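Local coordinates for protein aldehyde dehydrogenase (PDB 3K9D) that probably oxidises aldehydes, or acts on related oxo compounds, with NAD or NADP as electron acceptor, at residues N22-E27 / G166-A171; G110-L115 / A135-V140. All coordinates share one frame; numbering follows the deposited sequence.

Contact 1. Residues N22-E27 / G166-A171; sequences NKAQKE and GCPKGA
The pyrrolidine ring of Pro168 meets the last turns of helix 6-28 from two sides. On one side Glu27 OE1 lies above the CB-CG edge of the ring, 3.6 Å from Pro168 CG, the carboxylate nearly parallel to the ring's mean plane but with OE2 running out past that edge. Ala24 approaches from the other side of that plane, near the CB corner, its CB 3.8 Å from Pro168 CB, while the carbonyl O of Ala24 comes up to the ring edge, 3.5 Å from Pro168 CG. Pro168 also opens a type II beta turn, Pro168 to Ala171, in the loop joining helix 148-164 to strand 172-174. Gly170 takes the third place of the turn with positive phi (87°), a position that suits glycine.

The methyl of Ala24 sits on one face of the turn, Ala24 CB 3.5 Å from Lys169 O and 3.8 Å from Ala171 CB. Ser138 of strand 138-143 packs against both alanines. No direct hydrogen bond crosses between the segments; fit and apolar contact do the joining.

Glu27 reaches its place because CG stands opposite the backbone N (chi1 -152°) and the chain then runs extended, sliding past Pro168 in the opposing direction with its CB 3.6 Å from Pro168 CG. This flank faces solvent, where the exposed carboxylate can remain hydrated. Further up the loop, Gly166 ends helix 148-164 with a Schellman motif, and its carbonyl points back toward the acid. One water spans the remaining distance, donating to Glu27 OE1 at 2.7 Å and, more weakly, to the carbonyl O of Gly166 at 3.3 Å.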
loop_
_atom_site.group_PDB
_atom_site.type_symbol
_atom_site.label_atom_id
_atom_site.label_comp_id
_atom_site.label_asym_id
_atom_site.label_seq_id
_atom_site.Cartn_x
_atom_site.Cartn_y
_atom_site.Cartn_z
ATOM N N ASN A 22 -2.809 0.156 -21.462
ATOM C CA ASN A 22 -4.150 0.420 -20.941
ATOM C C ASN A 22 -5.183 -0.446 -21.660
ATOM O O ASN A 22 -5.913 -1.217 -21.021
ATOM C CB ASN A 22 -4.473 1.912 -21.099
ATOM C CG ASN A 22 -5.640 2.357 -20.259
ATOM O OD1 ASN A 22 -5.841 1.884 -19.140
ATOM N ND2 ASN A 22 -6.415 3.288 -20.790
ATOM N N LYS A 23 -5.190 -0.348 -22.990
ATOM C CA LYS A 23 -6.070 -1.152 -23.850
ATOM C C LYS A 23 -5.861 -2.654 -23.670
ATOM O O LYS A 23 -6.824 -3.412 -23.541
ATOM C CB LYS A 23 -5.857 -0.794 -25.328
ATOM C CG LYS A 23 -6.368 0.581 -25.745
ATOM C CD LYS A 23 -6.067 0.822 -27.212
ATOM C CE LYS A 23 -5.702 2.269 -27.491
ATOM N NZ LYS A 23 -4.935 2.385 -28.769
ATOM N N ALA A 24 -4.596 -3.068 -23.632
ATOM C CA ALA A 24 -4.240 -4.478 -23.547
ATOM C C ALA A 24 -4.704 -5.114 -22.243
ATOM O O ALA A 24 -5.088 -6.280 -22.230
ATOM C CB ALA A 24 -2.726 -4.657 -23.724
ATOM N N GLN A 25 -4.650 -4.344 -21.155
ATOM C CA GLN A 25 -5.053 -4.815 -19.825
ATOM C C GLN A 25 -6.562 -5.072 -19.781
ATOM O O GLN A 25 -7.011 -6.044 -19.174
ATOM C CB GLN A 25 -4.618 -3.817 -18.745
ATOM C CG GLN A 25 -4.786 -4.299 -17.315
ATOM C CD GLN A 25 -6.198 -4.089 -16.809
ATOM O OE1 GLN A 25 -6.849 -3.099 -17.148
ATOM N NE2 GLN A 25 -6.696 -5.045 -16.032
ATOM N N LYS A 26 -7.333 -4.214 -20.447
ATOM C CA LYS A 26 -8.791 -4.410 -20.554
ATOM C C LYS A 26 -9.125 -5.711 -21.266
ATOM O O LYS A 26 -10.080 -6.395 -20.912
ATOM C CB LYS A 26 -9.469 -3.188 -21.183
ATOM C CG LYS A 26 -9.502 -2.027 -20.173
ATOM C CD LYS A 26 -9.991 -0.702 -20.742
ATOM C CE LYS A 26 -9.446 0.499 -19.939
ATOM N NZ LYS A 26 -9.762 0.520 -18.482
ATOM N N GLU A 27 -8.277 -6.081 -22.218
ATOM C CA GLU A 27 -8.342 -7.389 -22.837
ATOM C C GLU A 27 -7.905 -8.529 -21.887
ATOM O O GLU A 27 -8.568 -9.558 -21.824
ATOM C CB GLU A 27 -7.523 -7.368 -24.119
ATOM C CG GLU A 27 -7.977 -8.316 -25.163
ATOM C CD GLU A 27 -7.339 -8.023 -26.499
ATOM O OE1 GLU A 27 -6.769 -8.957 -27.109
ATOM O OE2 GLU A 27 -7.402 -6.849 -26.928
ATOM N N GLY A 166 -1.454 -16.077 -26.343
ATOM C CA GLY A 166 -2.753 -15.397 -26.321
ATOM C C GLY A 166 -2.791 -13.967 -25.801
ATOM O O GLY A 166 -3.807 -13.279 -25.943
ATOM N N CYS A 167 -1.697 -13.521 -25.188
ATOM C CA CYS A 167 -1.605 -12.183 -24.620
ATOM C C CYS A 167 -1.737 -11.064 -25.663
ATOM O O CYS A 167 -1.151 -11.148 -26.743
ATOM C CB CYS A 167 -0.288 -12.039 -23.856
ATOM S SG CYS A 167 -0.111 -10.551 -22.887
ATOM N N PRO A 168 -2.521 -10.015 -25.342
ATOM C CA PRO A 168 -2.635 -8.843 -26.211
ATOM C C PRO A 168 -1.295 -8.137 -26.380
ATOM O O PRO A 168 -0.531 -8.045 -25.421
ATOM C CB PRO A 168 -3.576 -7.920 -25.427
ATOM C CG PRO A 168 -4.265 -8.793 -24.464
ATOM C CD PRO A 168 -3.349 -9.881 -24.128
ATOM N N LYS A 169 -1.027 -7.661 -27.594
ATOM C CA LYS A 169 0.130 -6.813 -27.903
ATOM C C LYS A 169 0.096 -5.554 -27.046
ATOM O O LYS A 169 -0.977 -5.000 -26.790
ATOM C CB LYS A 169 0.061 -6.371 -29.363
ATOM C CG LYS A 169 1.296 -6.618 -30.191
ATOM C CD LYS A 169 1.162 -7.924 -30.953
ATOM C CE LYS A 169 0.413 -7.764 -32.271
ATOM N NZ LYS A 169 1.310 -7.302 -33.368
ATOM N N GLY A 170 1.261 -5.103 -26.605
ATOM C CA GLY A 170 1.353 -3.880 -25.803
ATOM C C GLY A 170 1.165 -4.057 -24.307
ATOM O O GLY A 170 1.367 -3.102 -23.532
ATOM N N ALA A 171 0.793 -5.273 -23.895
ATOM C CA ALA A 171 0.655 -5.617 -22.476
ATOM C C ALA A 171 1.987 -5.696 -21.764
ATOM O O ALA A 171 2.049 -5.514 -20.554
ATOM C CB ALA A 171 -0.089 -6.921 -22.312
HETATM O O HOH W 1 -5.720 -11.360 -27.912
#

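Contact 2. Residues G110-L115 / A135-V140; sequences GVVAGL and AGNSIV
Strands 111-115 and 138-140 run parallel, pairing Val111 with Ser138, Val112 with Ile139 and Ala113 with Val140, and the axes of these short segments are inclined by 33°. Val112 holds the middle of the ladder, its N bonded to Ser138 O and its O to Val140 N, both at 2.9 Å; Gly110 O and Gly114 N extend the pairing to Ser138 N and Val140 O.

Just before the ladder, Asn137 OD1 accepts the N-H of Gly110 at 2.9 Å in the plane of the amide. Asn137 CG beside its own backbone N (chi1 -58°) turns the amide that way, and ND2 bonds to Ser132 O and Leu439 O, which fixes the rotation of the group. On one face Val112 CG1 meets Ile139 CD1 at 3.8 Å, against helix 121-134, where both residues touch Ser132, while Val112 CG2 packs on Asn137 CB. On the other, Val111 CG1 lies 3.9 Å from Val140 CG2 against helix 6-28, where Ser138 OG bonds to Ala21 O. Two adjacent parallel strands joined through helix 121-134 form the beta-alpha-beta crossover characteristic of Rossmann-like folds, consistent with the coenzyme-binding domain of aldehyde dehydrogenases.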
loop_
_atom_site.group_PDB
_atom_site.type_symbol
_atom_site.label_atom_id
_atom_site.label_comp_id
_atom_site.label_asym_id
_atom_site.label_seq_id
_atom_site.Cartn_x
_atom_site.Cartn_y
_atom_site.Cartn_z
ATOM N N GLY A 110 -4.245 -2.583 -12.979
ATOM C CA GLY A 110 -4.183 -1.845 -14.229
ATOM C C GLY A 110 -2.827 -1.880 -14.900
ATOM O O GLY A 110 -2.287 -2.955 -15.155
ATOM N N VAL A 111 -2.279 -0.716 -15.232
ATOM C CA VAL A 111 -0.958 -0.674 -15.883
ATOM C C VAL A 111 0.121 -0.435 -14.821
ATOM O O VAL A 111 0.135 0.613 -14.165
ATOM C CB VAL A 111 -0.859 0.438 -16.956
ATOM C CG1 VAL A 111 0.525 0.443 -17.608
ATOM C CG2 VAL A 111 -1.938 0.284 -17.994
ATOM N N VAL A 112 0.995 -1.425 -14.654
ATOM C CA VAL A 112 2.091 -1.393 -13.690
ATOM C C VAL A 112 3.296 -0.665 -14.304
ATOM O O VAL A 112 3.605 -0.845 -15.487
ATOM C CB VAL A 112 2.495 -2.848 -13.257
ATOM C CG1 VAL A 112 3.588 -2.850 -12.203
ATOM C CG2 VAL A 112 1.287 -3.606 -12.709
ATOM N N ALA A 113 3.947 0.176 -13.507
ATOM C CA ALA A 113 5.223 0.767 -13.888
ATOM C C ALA A 113 6.330 0.034 -13.146
ATOM O O ALA A 113 6.422 0.097 -11.915
ATOM C CB ALA A 113 5.253 2.234 -13.570
ATOM N N GLY A 114 7.144 -0.696 -13.902
ATOM C CA GLY A 114 8.274 -1.425 -13.337
ATOM C C GLY A 114 9.582 -0.686 -13.553
ATOM O O GLY A 114 10.029 -0.512 -14.685
ATOM N N LEU A 115 10.198 -0.255 -12.462
ATOM C CA LEU A 115 11.529 0.340 -12.519
ATOM C C LEU A 115 12.545 -0.784 -12.381
ATOM O O LEU A 115 12.511 -1.523 -11.393
ATOM C CB LEU A 115 11.725 1.383 -11.402
ATOM C CG LEU A 115 10.654 2.488 -11.246
ATOM C CD1 LEU A 115 11.090 3.577 -10.282
ATOM C CD2 LEU A 115 10.297 3.105 -12.562
ATOM N N ALA A 135 -1.648 -11.405 -12.147
ATOM C CA ALA A 135 -2.734 -10.687 -11.479
ATOM C C ALA A 135 -3.657 -9.922 -12.449
ATOM O O ALA A 135 -4.580 -9.222 -12.014
ATOM C CB ALA A 135 -2.166 -9.773 -10.390
ATOM N N GLY A 136 -3.412 -10.081 -13.757
ATOM C CA GLY A 136 -4.270 -9.511 -14.812
ATOM C C GLY A 136 -3.929 -8.087 -15.224
ATOM O O GLY A 136 -4.780 -7.367 -15.768
ATOM N N ASN A 137 -2.679 -7.692 -14.979
ATOM C CA ASN A 137 -2.192 -6.332 -15.241
ATOM C C ASN A 137 -1.320 -6.283 -16.481
ATOM O O ASN A 137 -0.717 -7.282 -16.844
ATOM C CB ASN A 137 -1.289 -5.874 -14.088
ATOM C CG ASN A 137 -1.973 -5.898 -12.743
ATOM O OD1 ASN A 137 -2.846 -5.071 -12.454
ATOM N ND2 ASN A 137 -1.552 -6.822 -11.893
ATOM N N SER A 138 -1.196 -5.107 -17.084
ATOM C CA SER A 138 -0.152 -4.874 -18.072
ATOM C C SER A 138 1.044 -4.294 -17.339
ATOM O O SER A 138 0.925 -3.932 -16.164
ATOM C CB SER A 138 -0.624 -3.899 -19.150
ATOM O OG SER A 138 -1.537 -4.528 -20.043
ATOM N N ILE A 139 2.190 -4.202 -18.010
ATOM C CA ILE A 139 3.394 -3.622 -17.376
ATOM C C ILE A 139 4.269 -2.860 -18.397
ATOM O O ILE A 139 4.484 -3.337 -19.508
ATOM C CB ILE A 139 4.185 -4.694 -16.523
ATOM C CG1 ILE A 139 5.302 -4.042 -15.681
ATOM C CG2 ILE A 139 4.682 -5.905 -17.402
ATOM C CD1 ILE A 139 5.779 -4.880 -14.517
ATOM N N VAL A 140 4.712 -1.653 -18.035
ATOM C CA VAL A 140 5.619 -0.861 -18.882
ATOM C C VAL A 140 6.897 -0.589 -18.095
ATOM O O VAL A 140 6.847 -0.011 -17.011
ATOM C CB VAL A 140 5.001 0.504 -19.338
ATOM C CG1 VAL A 140 5.907 1.179 -20.358
ATOM C CG2 VAL A 140 3.614 0.323 -19.960
#

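In the fold
Strand 138-143 ties the two contacts together, their centres about 11 Å apart. Contact 2 is buried within the sheet and rests on backbone hydrogen bonds, with one asparagine side chain continuing them, backed by branched aliphatic side chains. Contact 1 lies farther from the centre of the chain, partly open to solvent, and relies on methyl and proline packing with a water at its solvent side. Helix 6-28 serves both, covering the face of contact 2 that carries Val111 and Val140 and meeting the 166-171 loop in contact 1. Direct bonds cross between them: Ala171 O accepts from Ile139 N at the entry to strand 172-174, and Gln25 NE2 reaches Gly136 O ahead of strand 138-143.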